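Local coordinates for ARO (armadillo repeats only protein) (Plasmodium falciparum Santa Lucia, PDB 5EWP), which probably takes part in the translocation of rhoptries and their attachment to the apical pole of the parasite, through protein binding by its armadillo repeats, at residues 14-19 / 37-42; 65-70 / 106-111; 122-127 / 153-158; 180-185 / 192-197; 202-207 / 217-222. One frame throughout, in Å; residues are numbered along the deposited sequence.

Contact 1 of 5, residues 14-19 / 37-42; sequences NDILRF and STCEIE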
# COMPACT_ATOMS: atom_id res chain seq x y z
N ASN A 14 -5.76 -19.20 24.88
CA ASN A 14 -4.70 -18.34 25.36
C ASN A 14 -4.55 -17.13 24.45
O ASN A 14 -4.31 -16.02 24.92
CB ASN A 14 -3.38 -19.10 25.42
CG ASN A 14 -2.31 -18.34 26.16
OD1 ASN A 14 -2.55 -17.79 27.23
ND2 ASN A 14 -1.12 -18.27 25.58
N ASP A 15 -4.68 -17.36 23.14
CA ASP A 15 -4.47 -16.28 22.17
C ASP A 15 -5.53 -15.19 22.31
O ASP A 15 -5.24 -14.00 22.13
CB ASP A 15 -4.46 -16.83 20.74
CG ASP A 15 -3.21 -17.61 20.43
OD1 ASP A 15 -2.33 -17.69 21.31
OD2 ASP A 15 -3.08 -18.12 19.30
N ILE A 16 -6.75 -15.59 22.65
CA ILE A 16 -7.81 -14.62 22.88
C ILE A 16 -7.52 -13.80 24.13
O ILE A 16 -7.71 -12.59 24.15
CB ILE A 16 -9.19 -15.29 22.98
CG1 ILE A 16 -9.61 -15.84 21.61
CG2 ILE A 16 -10.24 -14.31 23.52
CD1 ILE A 16 -10.95 -16.54 21.61
N LEU A 17 -7.03 -14.46 25.18
CA LEU A 17 -6.68 -13.74 26.39
C LEU A 17 -5.50 -12.80 26.14
O LEU A 17 -5.51 -11.66 26.62
CB LEU A 17 -6.35 -14.71 27.51
CG LEU A 17 -7.60 -15.49 27.91
CD1 LEU A 17 -7.28 -16.39 29.05
CD2 LEU A 17 -8.70 -14.52 28.31
N ARG A 18 -4.50 -13.28 25.40
CA ARG A 18 -3.34 -12.46 25.05
C ARG A 18 -3.77 -11.26 24.25
O ARG A 18 -3.31 -10.15 24.49
CB ARG A 18 -2.32 -13.29 24.27
CG ARG A 18 -1.52 -14.24 25.16
CD ARG A 18 -0.61 -15.16 24.35
NE ARG A 18 0.37 -14.43 23.54
CZ ARG A 18 0.98 -14.94 22.47
NH1 ARG A 18 0.71 -16.18 22.08
NH2 ARG A 18 1.86 -14.21 21.80
N PHE A 19 -4.69 -11.46 23.30
CA PHE A 19 -5.21 -10.35 22.52
C PHE A 19 -5.91 -9.31 23.39
O PHE A 19 -5.67 -8.11 23.24
CB PHE A 19 -6.19 -10.83 21.43
CG PHE A 19 -6.73 -9.70 20.60
CD1 PHE A 19 -6.04 -9.28 19.46
CD2 PHE A 19 -7.88 -9.02 20.98
CE1 PHE A 19 -6.51 -8.21 18.70
CE2 PHE A 19 -8.35 -7.95 20.24
CZ PHE A 19 -7.66 -7.53 19.10
N SER A 37 -1.19 -15.98 15.02
CA SER A 37 -2.27 -16.78 15.60
C SER A 37 -3.31 -17.16 14.55
O SER A 37 -3.76 -16.32 13.79
CB SER A 37 -2.97 -16.04 16.74
OG SER A 37 -4.06 -16.83 17.19
N THR A 38 -3.66 -18.44 14.52
CA THR A 38 -4.72 -18.94 13.64
C THR A 38 -6.01 -19.18 14.42
O THR A 38 -6.96 -19.78 13.90
CB THR A 38 -4.29 -20.24 12.93
OG1 THR A 38 -4.09 -21.27 13.90
CG2 THR A 38 -2.99 -20.00 12.17
N CYS A 39 -6.06 -18.71 15.67
CA CYS A 39 -7.25 -18.87 16.50
C CYS A 39 -8.46 -18.17 15.87
O CYS A 39 -8.43 -16.95 15.66
CB CYS A 39 -6.96 -18.33 17.91
SG CYS A 39 -8.31 -18.49 19.05
N GLU A 40 -9.50 -18.92 15.54
CA GLU A 40 -10.68 -18.36 14.87
C GLU A 40 -11.43 -17.43 15.81
O GLU A 40 -11.47 -17.65 17.02
CB GLU A 40 -11.60 -19.48 14.36
CG GLU A 40 -10.99 -20.24 13.18
CD GLU A 40 -11.88 -21.35 12.63
OE1 GLU A 40 -13.00 -21.53 13.15
OE2 GLU A 40 -11.45 -22.02 11.66
N ILE A 41 -12.00 -16.36 15.26
CA ILE A 41 -12.87 -15.49 16.05
C ILE A 41 -14.28 -15.50 15.45
O ILE A 41 -14.48 -15.98 14.33
CB ILE A 41 -12.35 -14.05 16.13
CG1 ILE A 41 -12.26 -13.42 14.74
CG2 ILE A 41 -10.98 -14.02 16.78
CD1 ILE A 41 -11.71 -11.99 14.75
N GLU A 42 -15.24 -14.98 16.20
CA GLU A 42 -16.62 -14.92 15.74
C GLU A 42 -16.76 -13.83 14.68
O GLU A 42 -15.91 -12.94 14.59
CB GLU A 42 -17.57 -14.67 16.90
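Asp15, on the helix 14-25, and Cys39, in an irregular piece of chain with neither helix nor strand, are the backbone positions in closest register, their CA atoms being 6.8 Å apart. The polar part of the contact is one short bond in which Ser37 OG donates to Asp15 OD2 over 2.7 Å. The hydroxyl reaches the anti side of the carboxylate, and it stands 32° out of the carboxylate plane, so the approach is oblique. With chi1 at 176°, Ser37 OG is swung opposite its own backbone N and beside the carbonyl carbon, from where it can also accept a bond from Cys39 N (3.1 Å, N-H to acceptor angle 161°). That second bond defines an ST turn, and the same oxygen accepts the turn's N-H and donates to the helix. In the fold, residues 37-42 lie in the loop after helix 28-34, near the N-terminal end of a predominantly helical armadillo domain; backbone bonds from Cys39 to Ile58 and from Ile41 to Lys56 tie the loop to the start of helix 58-70 and the residues just before it. The other carboxylate oxygen, Asp15 OD1, forms a salt bridge 3.5 Å long with Arg18 NH1, one helical turn on, and Arg18 has a second acidic partner, Glu30, through NE. This neighbouring positive charge probably favours the ionised form of Asp15. An apolar border lies next to the polar pair: Cys39 SG rests against Ile16 CG1 at 3.9 Å. Beside it, Asp15 CB meets Cys39 CB at 4.1 Å.

Contact 2 of 5, residues 65-70 / 106-111; sequences QLAILA and AVVALS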
# COMPACT_ATOMS: atom_id res chain seq x y z
N GLN A 65 -5.24 -4.20 14.59
CA GLN A 65 -5.00 -3.27 15.69
C GLN A 65 -3.68 -2.54 15.50
O GLN A 65 -3.56 -1.36 15.85
CB GLN A 65 -5.00 -3.98 17.04
CG GLN A 65 -6.34 -4.66 17.39
CD GLN A 65 -7.53 -3.70 17.38
OE1 GLN A 65 -8.63 -4.09 16.99
NE2 GLN A 65 -7.32 -2.46 17.81
N LEU A 66 -2.68 -3.23 14.95
CA LEU A 66 -1.39 -2.60 14.67
C LEU A 66 -1.56 -1.52 13.60
O LEU A 66 -0.97 -0.43 13.71
CB LEU A 66 -0.36 -3.64 14.24
CG LEU A 66 0.18 -4.52 15.38
CD1 LEU A 66 0.91 -5.76 14.86
CD2 LEU A 66 1.06 -3.71 16.34
N ALA A 67 -2.38 -1.80 12.60
CA ALA A 67 -2.67 -0.81 11.56
C ALA A 67 -3.34 0.43 12.15
O ALA A 67 -3.06 1.56 11.75
CB ALA A 67 -3.54 -1.41 10.48
N ILE A 68 -4.23 0.21 13.11
CA ILE A 68 -4.91 1.31 13.78
C ILE A 68 -3.91 2.17 14.53
O ILE A 68 -3.93 3.41 14.43
CB ILE A 68 -6.02 0.78 14.73
CG1 ILE A 68 -7.15 0.21 13.88
CG2 ILE A 68 -6.53 1.88 15.63
CD1 ILE A 68 -8.19 -0.60 14.69
N LEU A 69 -2.99 1.54 15.24
CA LEU A 69 -1.96 2.28 15.95
C LEU A 69 -1.09 3.05 14.97
O LEU A 69 -0.73 4.22 15.22
CB LEU A 69 -1.11 1.36 16.82
CG LEU A 69 -1.85 0.65 17.96
CD1 LEU A 69 -0.91 -0.27 18.72
CD2 LEU A 69 -2.50 1.68 18.89
N ALA A 70 -0.74 2.42 13.85
CA ALA A 70 0.08 3.08 12.83
C ALA A 70 -0.64 4.27 12.18
O ALA A 70 -0.00 5.16 11.61
CB ALA A 70 0.51 2.08 11.75
N ALA A 106 -2.41 -6.65 6.37
CA ALA A 106 -0.98 -6.37 6.16
C ALA A 106 -0.76 -5.20 5.21
O ALA A 106 0.10 -4.37 5.45
CB ALA A 106 -0.26 -7.64 5.62
N VAL A 107 -1.53 -5.14 4.13
CA VAL A 107 -1.43 -4.02 3.21
C VAL A 107 -1.81 -2.71 3.91
O VAL A 107 -1.10 -1.71 3.79
CB VAL A 107 -2.34 -4.23 1.98
CG1 VAL A 107 -2.51 -2.94 1.20
CG2 VAL A 107 -1.74 -5.32 1.09
N VAL A 108 -2.93 -2.71 4.64
CA VAL A 108 -3.32 -1.50 5.37
C VAL A 108 -2.23 -1.07 6.36
O VAL A 108 -1.83 0.11 6.38
CB VAL A 108 -4.66 -1.70 6.11
CG1 VAL A 108 -4.95 -0.49 7.01
CG2 VAL A 108 -5.78 -1.93 5.10
N ALA A 109 -1.72 -2.02 7.15
CA ALA A 109 -0.66 -1.69 8.13
C ALA A 109 0.57 -1.11 7.45
O ALA A 109 1.09 -0.07 7.87
CB ALA A 109 -0.25 -2.92 8.94
N LEU A 110 1.04 -1.79 6.42
CA LEU A 110 2.26 -1.35 5.72
C LEU A 110 2.05 -0.00 5.05
O LEU A 110 2.97 0.82 5.01
CB LEU A 110 2.70 -2.40 4.69
CG LEU A 110 3.26 -3.70 5.31
CD1 LEU A 110 3.36 -4.77 4.26
CD2 LEU A 110 4.64 -3.46 5.95
N SER A 111 0.86 0.26 4.54
CA SER A 111 0.64 1.54 3.87
C SER A 111 0.74 2.68 4.88
O SER A 111 1.37 3.70 4.59
CB SER A 111 -0.70 1.57 3.14
OG SER A 111 -1.79 1.49 4.03
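A chi1 of 173° turns Val108 CG1 opposite the backbone N and alongside the carbonyl carbon, which carries this methyl to the CB of Ala67, 3.9 Å away; Ala67 has no torsion of its own to set, and its CB simply points at the facing helix. The contact is a helix-to-helix packing in an armadillo-repeat protein, between helix 58-70 and helix 100-113. For the short segments the axes come within 8.4 Å and their N-to-C directions differ by 21°, a nearly parallel pairing consistent with the side-by-side stacking of like helices in the armadillo superhelix. Small residues explain the close approach. The CA atoms of Ala67 and Ala109 lie 4.1 Å apart, and both residues are alanines, whose side chains end at CB. No hydrogen bond crosses between the segments, and all four touching residues are buried. Ala70, a turn further along, only grazes the opposite backbone, with its CB 4.5 Å from Ala109 O. Phe91 of helix 87-95 adjoins the pair, covering both Leu66 and Ala109, while His49 and Trp51 lie against Val108 from the loop before helix 58-70. The methyl of Ala67 is met by backbone as well as side chain: its CB is 3.7 Å from Ala109 CA, 3.8 Å from Ala109 N and 3.9 Å from Ala109 CB.

Contact 3 of 5, residues 122-127 / 153-158; sequences ICMFES and RNIFVL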
# COMPACT_ATOMS: atom_id res chain seq x y z
N ILE A 122 12.65 1.89 4.16
CA ILE A 122 13.91 1.18 3.92
C ILE A 122 13.78 -0.28 4.35
O ILE A 122 14.19 -1.20 3.61
CB ILE A 122 15.08 1.85 4.66
CG1 ILE A 122 15.40 3.20 4.01
CG2 ILE A 122 16.31 0.95 4.63
CD1 ILE A 122 16.37 4.08 4.83
N CYS A 123 13.22 -0.49 5.54
CA CYS A 123 13.00 -1.84 6.05
C CYS A 123 12.08 -2.65 5.13
O CYS A 123 12.32 -3.84 4.88
CB CYS A 123 12.42 -1.78 7.46
SG CYS A 123 12.23 -3.41 8.23
N MET A 124 11.03 -2.03 4.62
CA MET A 124 10.14 -2.73 3.70
C MET A 124 10.89 -3.15 2.45
O MET A 124 10.72 -4.27 1.98
CB MET A 124 8.95 -1.88 3.31
CG MET A 124 8.04 -1.58 4.48
SD MET A 124 6.66 -0.58 3.94
CE MET A 124 6.13 0.01 5.55
N PHE A 125 11.74 -2.27 1.92
CA PHE A 125 12.47 -2.65 0.73
C PHE A 125 13.39 -3.82 1.02
O PHE A 125 13.40 -4.82 0.30
CB PHE A 125 13.31 -1.49 0.17
CG PHE A 125 14.03 -1.87 -1.09
CD1 PHE A 125 13.38 -1.80 -2.31
CD2 PHE A 125 15.32 -2.39 -1.04
CE1 PHE A 125 14.03 -2.18 -3.47
CE2 PHE A 125 15.97 -2.79 -2.19
CZ PHE A 125 15.33 -2.68 -3.41
N GLU A 126 14.15 -3.70 2.10
CA GLU A 126 15.17 -4.68 2.43
C GLU A 126 14.57 -6.02 2.85
O GLU A 126 15.23 -7.05 2.75
CB GLU A 126 16.08 -4.13 3.52
CG GLU A 126 16.93 -2.97 2.99
CD GLU A 126 17.93 -2.42 4.00
OE1 GLU A 126 17.87 -2.83 5.18
OE2 GLU A 126 18.77 -1.58 3.60
N SER A 127 13.31 -6.00 3.27
CA SER A 127 12.68 -7.22 3.74
C SER A 127 11.86 -7.90 2.64
O SER A 127 11.25 -8.94 2.90
CB SER A 127 11.81 -6.91 4.96
OG SER A 127 12.57 -6.30 5.99
N ARG A 153 5.33 3.67 -3.92
CA ARG A 153 5.90 4.99 -4.19
C ARG A 153 6.66 5.51 -2.97
O ARG A 153 7.75 6.07 -3.11
CB ARG A 153 4.81 5.97 -4.59
CG ARG A 153 5.29 7.43 -4.75
CD ARG A 153 5.08 8.23 -3.48
NE ARG A 153 5.66 9.57 -3.57
CZ ARG A 153 5.94 10.33 -2.52
NH1 ARG A 153 5.70 9.87 -1.30
NH2 ARG A 153 6.45 11.54 -2.69
N ASN A 154 6.07 5.33 -1.79
CA ASN A 154 6.73 5.82 -0.57
C ASN A 154 8.08 5.17 -0.39
O ASN A 154 9.03 5.79 0.12
CB ASN A 154 5.83 5.60 0.66
CG ASN A 154 4.61 6.54 0.67
OD1 ASN A 154 4.56 7.51 -0.08
ND2 ASN A 154 3.65 6.26 1.54
N ILE A 155 8.19 3.91 -0.82
CA ILE A 155 9.47 3.21 -0.81
C ILE A 155 10.40 3.67 -1.93
O ILE A 155 11.54 4.05 -1.66
CB ILE A 155 9.27 1.67 -0.92
CG1 ILE A 155 8.58 1.16 0.35
CG2 ILE A 155 10.59 0.95 -1.12
CD1 ILE A 155 7.91 -0.23 0.17
N PHE A 156 9.94 3.67 -3.19
CA PHE A 156 10.93 3.81 -4.26
C PHE A 156 11.46 5.23 -4.42
O PHE A 156 12.52 5.42 -5.00
CB PHE A 156 10.45 3.24 -5.63
CG PHE A 156 9.27 3.96 -6.29
CD1 PHE A 156 9.30 5.30 -6.63
CD2 PHE A 156 8.15 3.22 -6.69
CE1 PHE A 156 8.23 5.91 -7.28
CE2 PHE A 156 7.09 3.82 -7.34
CZ PHE A 156 7.12 5.15 -7.64
N VAL A 157 10.77 6.24 -3.89
CA VAL A 157 11.30 7.60 -4.05
C VAL A 157 12.59 7.82 -3.25
O VAL A 157 13.33 8.77 -3.52
CB VAL A 157 10.30 8.68 -3.63
CG1 VAL A 157 9.08 8.65 -4.54
CG2 VAL A 157 9.89 8.52 -2.18
N LEU A 158 12.89 6.93 -2.32
CA LEU A 158 14.02 7.14 -1.41
C LEU A 158 15.39 6.78 -2.02
O LEU A 158 16.42 7.29 -1.56
CB LEU A 158 13.80 6.33 -0.14
CG LEU A 158 12.62 6.78 0.72
CD1 LEU A 158 12.52 5.85 1.93
CD2 LEU A 158 12.78 8.23 1.17
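This is an apolar contact between the last turn of helix 118-126 and the C-terminal part of helix 142-156 with the residues after it; at its centre Ile155 packs against Met124 and Phe125. No hydrogen bond crosses, and Ile155 gives 80 Å² of the 204 Å² buried. Its two branches are divided between two partners. With chi1 at -67°, CG1 lies beside the backbone N and carries CD1 to Met124, 3.7 Å from Met124 CB and 4.0 Å from Met124 SD, the two side chains being nearly perpendicular. The other branch, CG2, is opposite the backbone N and comes to Phe125, 3.9 Å from its CB. That methyl also approaches Phe125 CD1 at 4.1 Å, coming in at the rim of the ring rather than over a face. Apolar packing between successive helices is how armadillo helices are layered together, and here it joins helices 118-126, 142-156 and 160-168: Tyr162 of the last stacks on the Phe125 ring and touches Ile155, and so adds to the apolar cluster. At the margin, Ile122 CG1 reaches Leu158 CD1 at a loose 4.4 Å. A hydrogen bond within 153-158 links neighbouring side chains: Arg153 NH1 donates to Asn154 OD1 (2.9 Å, N-H to acceptor angle 153°), an acceptor lying practically in the guanidinium plane, at its edge. Arg153 CA sits over the centre of one face of the Phe156 ring, 3.5 Å above its plane.

Contact 4 of 5, residues 180-185 / 192-197; sequences ELPSNY and YTQLEA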
# COMPACT_ATOMS: atom_id res chain seq x y z
N GLU A 180 -5.79 3.48 -16.33
CA GLU A 180 -6.95 3.11 -17.15
C GLU A 180 -8.28 3.48 -16.51
O GLU A 180 -8.44 3.41 -15.29
CB GLU A 180 -6.92 1.61 -17.47
CG GLU A 180 -5.82 1.22 -18.44
CD GLU A 180 -5.81 -0.26 -18.79
OE1 GLU A 180 -6.66 -1.01 -18.26
OE2 GLU A 180 -4.93 -0.67 -19.57
N LEU A 181 -9.23 3.90 -17.33
CA LEU A 181 -10.60 4.14 -16.86
C LEU A 181 -11.30 2.82 -16.56
O LEU A 181 -10.96 1.80 -17.16
CB LEU A 181 -11.40 4.93 -17.91
CG LEU A 181 -11.02 6.39 -18.15
CD1 LEU A 181 -11.86 6.99 -19.27
CD2 LEU A 181 -11.17 7.21 -16.88
N PRO A 182 -12.29 2.84 -15.65
CA PRO A 182 -13.20 1.71 -15.48
C PRO A 182 -13.95 1.46 -16.79
O PRO A 182 -14.24 2.43 -17.49
CB PRO A 182 -14.15 2.17 -14.37
CG PRO A 182 -13.47 3.29 -13.70
CD PRO A 182 -12.58 3.94 -14.72
N SER A 183 -14.31 0.21 -17.08
CA SER A 183 -14.87 -0.14 -18.39
C SER A 183 -16.23 0.49 -18.72
O SER A 183 -16.58 0.67 -19.90
CB SER A 183 -14.98 -1.66 -18.50
OG SER A 183 -15.85 -2.18 -17.50
N ASN A 184 -16.99 0.84 -17.70
CA ASN A 184 -18.29 1.49 -17.89
C ASN A 184 -18.27 2.84 -17.21
O ASN A 184 -19.21 3.22 -16.51
CB ASN A 184 -19.43 0.61 -17.39
CG ASN A 184 -19.78 -0.48 -18.37
OD1 ASN A 184 -19.46 -0.38 -19.56
ND2 ASN A 184 -20.44 -1.53 -17.90
N TYR A 185 -17.17 3.55 -17.41
CA TYR A 185 -16.88 4.78 -16.68
C TYR A 185 -18.02 5.78 -16.71
O TYR A 185 -18.64 6.05 -17.74
CB TYR A 185 -15.60 5.43 -17.22
CG TYR A 185 -15.38 6.83 -16.70
CD1 TYR A 185 -15.22 7.08 -15.35
CD2 TYR A 185 -15.33 7.90 -17.58
CE1 TYR A 185 -15.04 8.37 -14.88
CE2 TYR A 185 -15.14 9.19 -17.13
CZ TYR A 185 -14.99 9.42 -15.78
OH TYR A 185 -14.80 10.71 -15.33
N TYR A 192 -9.75 9.06 -8.39
CA TYR A 192 -8.70 9.26 -7.40
C TYR A 192 -7.44 8.46 -7.72
O TYR A 192 -6.34 9.02 -7.80
CB TYR A 192 -9.21 8.85 -6.02
CG TYR A 192 -10.31 9.74 -5.48
CD1 TYR A 192 -10.24 11.12 -5.62
CD2 TYR A 192 -11.41 9.19 -4.84
CE1 TYR A 192 -11.25 11.94 -5.13
CE2 TYR A 192 -12.42 9.99 -4.35
CZ TYR A 192 -12.34 11.36 -4.49
OH TYR A 192 -13.34 12.16 -4.00
N THR A 193 -7.61 7.16 -7.89
CA THR A 193 -6.50 6.25 -8.09
C THR A 193 -5.74 6.63 -9.36
O THR A 193 -4.51 6.60 -9.37
CB THR A 193 -6.98 4.79 -8.18
OG1 THR A 193 -7.67 4.45 -6.97
CG2 THR A 193 -5.82 3.83 -8.38
N GLN A 194 -6.46 7.02 -10.41
CA GLN A 194 -5.81 7.44 -11.65
C GLN A 194 -4.93 8.67 -11.44
O GLN A 194 -3.79 8.73 -11.92
CB GLN A 194 -6.85 7.71 -12.74
CG GLN A 194 -7.48 6.46 -13.33
CD GLN A 194 -8.57 5.87 -12.45
OE1 GLN A 194 -8.94 6.44 -11.43
NE2 GLN A 194 -9.11 4.72 -12.86
N LEU A 195 -5.47 9.66 -10.73
CA LEU A 195 -4.74 10.88 -10.46
C LEU A 195 -3.52 10.60 -9.60
O LEU A 195 -2.44 11.14 -9.85
CB LEU A 195 -5.65 11.91 -9.80
CG LEU A 195 -4.99 13.26 -9.49
CD1 LEU A 195 -4.23 13.79 -10.68
CD2 LEU A 195 -6.06 14.25 -9.08
N GLU A 196 -3.68 9.74 -8.59
CA GLU A 196 -2.55 9.40 -7.72
C GLU A 196 -1.46 8.69 -8.52
O GLU A 196 -0.27 8.95 -8.33
CB GLU A 196 -3.02 8.54 -6.54
CG GLU A 196 -3.94 9.29 -5.59
CD GLU A 196 -4.52 8.41 -4.50
OE1 GLU A 196 -4.19 7.21 -4.44
OE2 GLU A 196 -5.34 8.93 -3.70
N ALA A 197 -1.87 7.84 -9.46
CA ALA A 197 -0.91 7.11 -10.27
C ALA A 197 -0.10 8.05 -11.17
O ALA A 197 1.07 7.80 -11.43
CB ALA A 197 -1.63 6.05 -11.11
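The polar interaction comes first, because one hydrogen bond carries the contact: Gln194 NE2 donates to the backbone carbonyl oxygen Glu180 O over 2.8 Å. The N-H to acceptor angle of 171° makes it nearly straight, and the oxygen lies almost in the Gln194 amide plane. Seen from the acceptor the approach is less ideal, since the donor is tilted 26° from the carbonyl plane of Glu180. The bend of Gln194 at chi2 (80°) swings CD and the amide toward Glu180 O, so that NE2 reaches it, with Gln194 CD 3.8 Å from that oxygen. Van der Waals contacts with the amide are few: Pro182 CD meets the nitrogen Gln194 NE2 at 4.0 Å, with the two side chains inclined to each other, and Leu181 CA stands 4.3 Å from that nitrogen. Within the loop, Leu181 CD2 sits over the centre of one face of the Tyr185 ring, 4.1 Å above its plane, and Leu181 also touches Thr230 and Leu231 of helix 224-231. In the armadillo domain this loop links helix 171-177 to helix 192-205, turning at Pro182-Tyr185 through a type I beta turn. The chemistry implies a fastening through main chain on the loop side: a buried glutamine amide at the start of a helix satisfies a carbonyl of an irregular segment, while the CB of Glu180 points away from that helix.

Contact 5 of 5, residues 202-207 / 217-222; sequences EDFILN and EAVKNS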
# COMPACT_ATOMS: atom_id res chain seq x y z
N GLU A 202 5.36 10.42 -11.99
CA GLU A 202 6.25 11.57 -11.93
C GLU A 202 7.34 11.36 -10.87
O GLU A 202 8.51 11.66 -11.13
CB GLU A 202 5.46 12.85 -11.62
CG GLU A 202 4.58 13.32 -12.77
CD GLU A 202 3.89 14.64 -12.48
OE1 GLU A 202 3.54 14.88 -11.31
OE2 GLU A 202 3.70 15.43 -13.43
N ASP A 203 6.95 10.85 -9.70
CA ASP A 203 7.91 10.63 -8.62
C ASP A 203 8.94 9.57 -8.96
O ASP A 203 10.06 9.59 -8.45
CB ASP A 203 7.17 10.27 -7.33
CG ASP A 203 6.41 11.45 -6.75
OD1 ASP A 203 6.61 12.58 -7.25
OD2 ASP A 203 5.64 11.27 -5.79
N PHE A 204 8.55 8.64 -9.82
CA PHE A 204 9.47 7.64 -10.35
C PHE A 204 10.48 8.29 -11.29
O PHE A 204 11.68 8.02 -11.22
CB PHE A 204 8.70 6.54 -11.09
CG PHE A 204 9.56 5.43 -11.61
CD1 PHE A 204 9.98 4.41 -10.77
CD2 PHE A 204 9.94 5.39 -12.94
CE1 PHE A 204 10.78 3.37 -11.24
CE2 PHE A 204 10.72 4.36 -13.43
CZ PHE A 204 11.15 3.34 -12.58
N ILE A 205 9.99 9.13 -12.19
CA ILE A 205 10.83 9.73 -13.23
C ILE A 205 11.82 10.72 -12.62
O ILE A 205 12.97 10.80 -13.06
CB ILE A 205 9.98 10.43 -14.31
CG1 ILE A 205 9.16 9.41 -15.10
CG2 ILE A 205 10.87 11.27 -15.26
CD1 ILE A 205 8.00 10.02 -15.85
N LEU A 206 11.37 11.45 -11.61
CA LEU A 206 12.16 12.55 -11.05
C LEU A 206 12.96 12.16 -9.81
O LEU A 206 12.48 11.42 -8.95
CB LEU A 206 11.24 13.72 -10.70
CG LEU A 206 10.40 14.24 -11.87
CD1 LEU A 206 9.36 15.25 -11.39
CD2 LEU A 206 11.31 14.85 -12.94
N ASN A 207 14.18 12.68 -9.74
CA ASN A 207 14.96 12.65 -8.51
C ASN A 207 15.10 14.08 -8.05
O ASN A 207 15.88 14.85 -8.62
CB ASN A 207 16.34 12.01 -8.73
CG ASN A 207 17.19 12.01 -7.48
OD1 ASN A 207 16.74 12.41 -6.41
ND2 ASN A 207 18.44 11.59 -7.61
N GLU A 217 12.64 6.94 -19.90
CA GLU A 217 12.49 6.00 -21.00
C GLU A 217 11.63 4.81 -20.60
O GLU A 217 10.87 4.28 -21.41
CB GLU A 217 13.86 5.51 -21.48
N ALA A 218 11.77 4.39 -19.35
CA ALA A 218 10.96 3.28 -18.83
C ALA A 218 9.47 3.60 -18.94
O ALA A 218 8.68 2.76 -19.38
CB ALA A 218 11.33 2.98 -17.39
N VAL A 219 9.10 4.81 -18.54
CA VAL A 219 7.69 5.18 -18.57
C VAL A 219 7.21 5.39 -20.01
O VAL A 219 6.06 5.11 -20.34
CB VAL A 219 7.45 6.44 -17.72
CG1 VAL A 219 5.98 6.85 -17.77
CG2 VAL A 219 7.88 6.18 -16.27
N LYS A 220 8.11 5.84 -20.88
CA LYS A 220 7.79 5.97 -22.30
C LYS A 220 7.51 4.60 -22.90
O LYS A 220 6.60 4.44 -23.71
CB LYS A 220 8.92 6.66 -23.06
CG LYS A 220 8.97 8.16 -22.88
CD LYS A 220 10.14 8.76 -23.65
CE LYS A 220 10.16 10.28 -23.54
NZ LYS A 220 11.27 10.89 -24.32
N ASN A 221 8.30 3.61 -22.50
CA ASN A 221 8.12 2.26 -23.02
C ASN A 221 6.98 1.54 -22.30
O ASN A 221 7.17 0.47 -21.74
CB ASN A 221 9.41 1.45 -22.87
CG ASN A 221 10.56 2.04 -23.67
OD1 ASN A 221 10.35 2.72 -24.67
ND2 ASN A 221 11.79 1.78 -23.22
N SER A 222 5.79 2.15 -22.34
CA SER A 222 4.61 1.58 -21.71
C SER A 222 3.35 2.18 -22.32
O SER A 222 3.43 2.99 -23.24
CB SER A 222 4.61 1.84 -20.19
OG SER A 222 4.26 3.18 -19.91
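Val219, seated on helix 213-220 and facing helix 192-205, can be followed outward from CB, which already lies 4.1 Å from Ile205 CD1. Beyond it the chain forks. With chi1 at 178°, CG1 is opposite the backbone N, and CG2 is placed beside that nitrogen, where it does most of the touching: Val219 CG2 is 3.7 Å from Ile205 CG1, 3.9 Å from Ile205 CD1 and 4.0 Å from Phe204 CD2. The Ile205 side chain stands roughly square to that of Val219, whereas Phe204 and Val219 run alongside each other with opposed directions. Ala218 CB approaches the ring atom Phe204 CE2 at 4.2 Å, coming in at the rim of the ring, close to its plane. Just after the helix, Ser222 OG donates to Val219 O at 2.7 Å, so the carbonyl of the residue carrying the contact is held at the helix end; Ser224 OG bonds to it too. Leu246 and Leu250 of helix 237-250 extend the cluster past Ile205 and Val219. The contact thus joins helices 192-205 and 213-220 in the hydrophobic core, consistent with the helix-on-helix layering of armadillo domains.

Overall arrangement
The five contacts follow in series along an elongated helical domain, each closing before the next opens. Contact 1 lies at the N-terminal end, and its centre is about 46 Å from that of contact 5 on the other side of the chain's centre. Contacts 1, 2 and 3 touch in succession: Phe19 CZ meets Gln65 CG at 3.6 Å between contacts 1 and 2, whose centres are about 19 Å apart, and Met124 CE reaches Leu110 O between contacts 2 and 3. Contacts 3 and 5 are bound by a salt bridge, Arg153 NE to Asp203 OD2 at 2.8 Å. Contacts 4 and 5 share helix 192-205 but do not touch, their nearest atoms being about 5 Å apart.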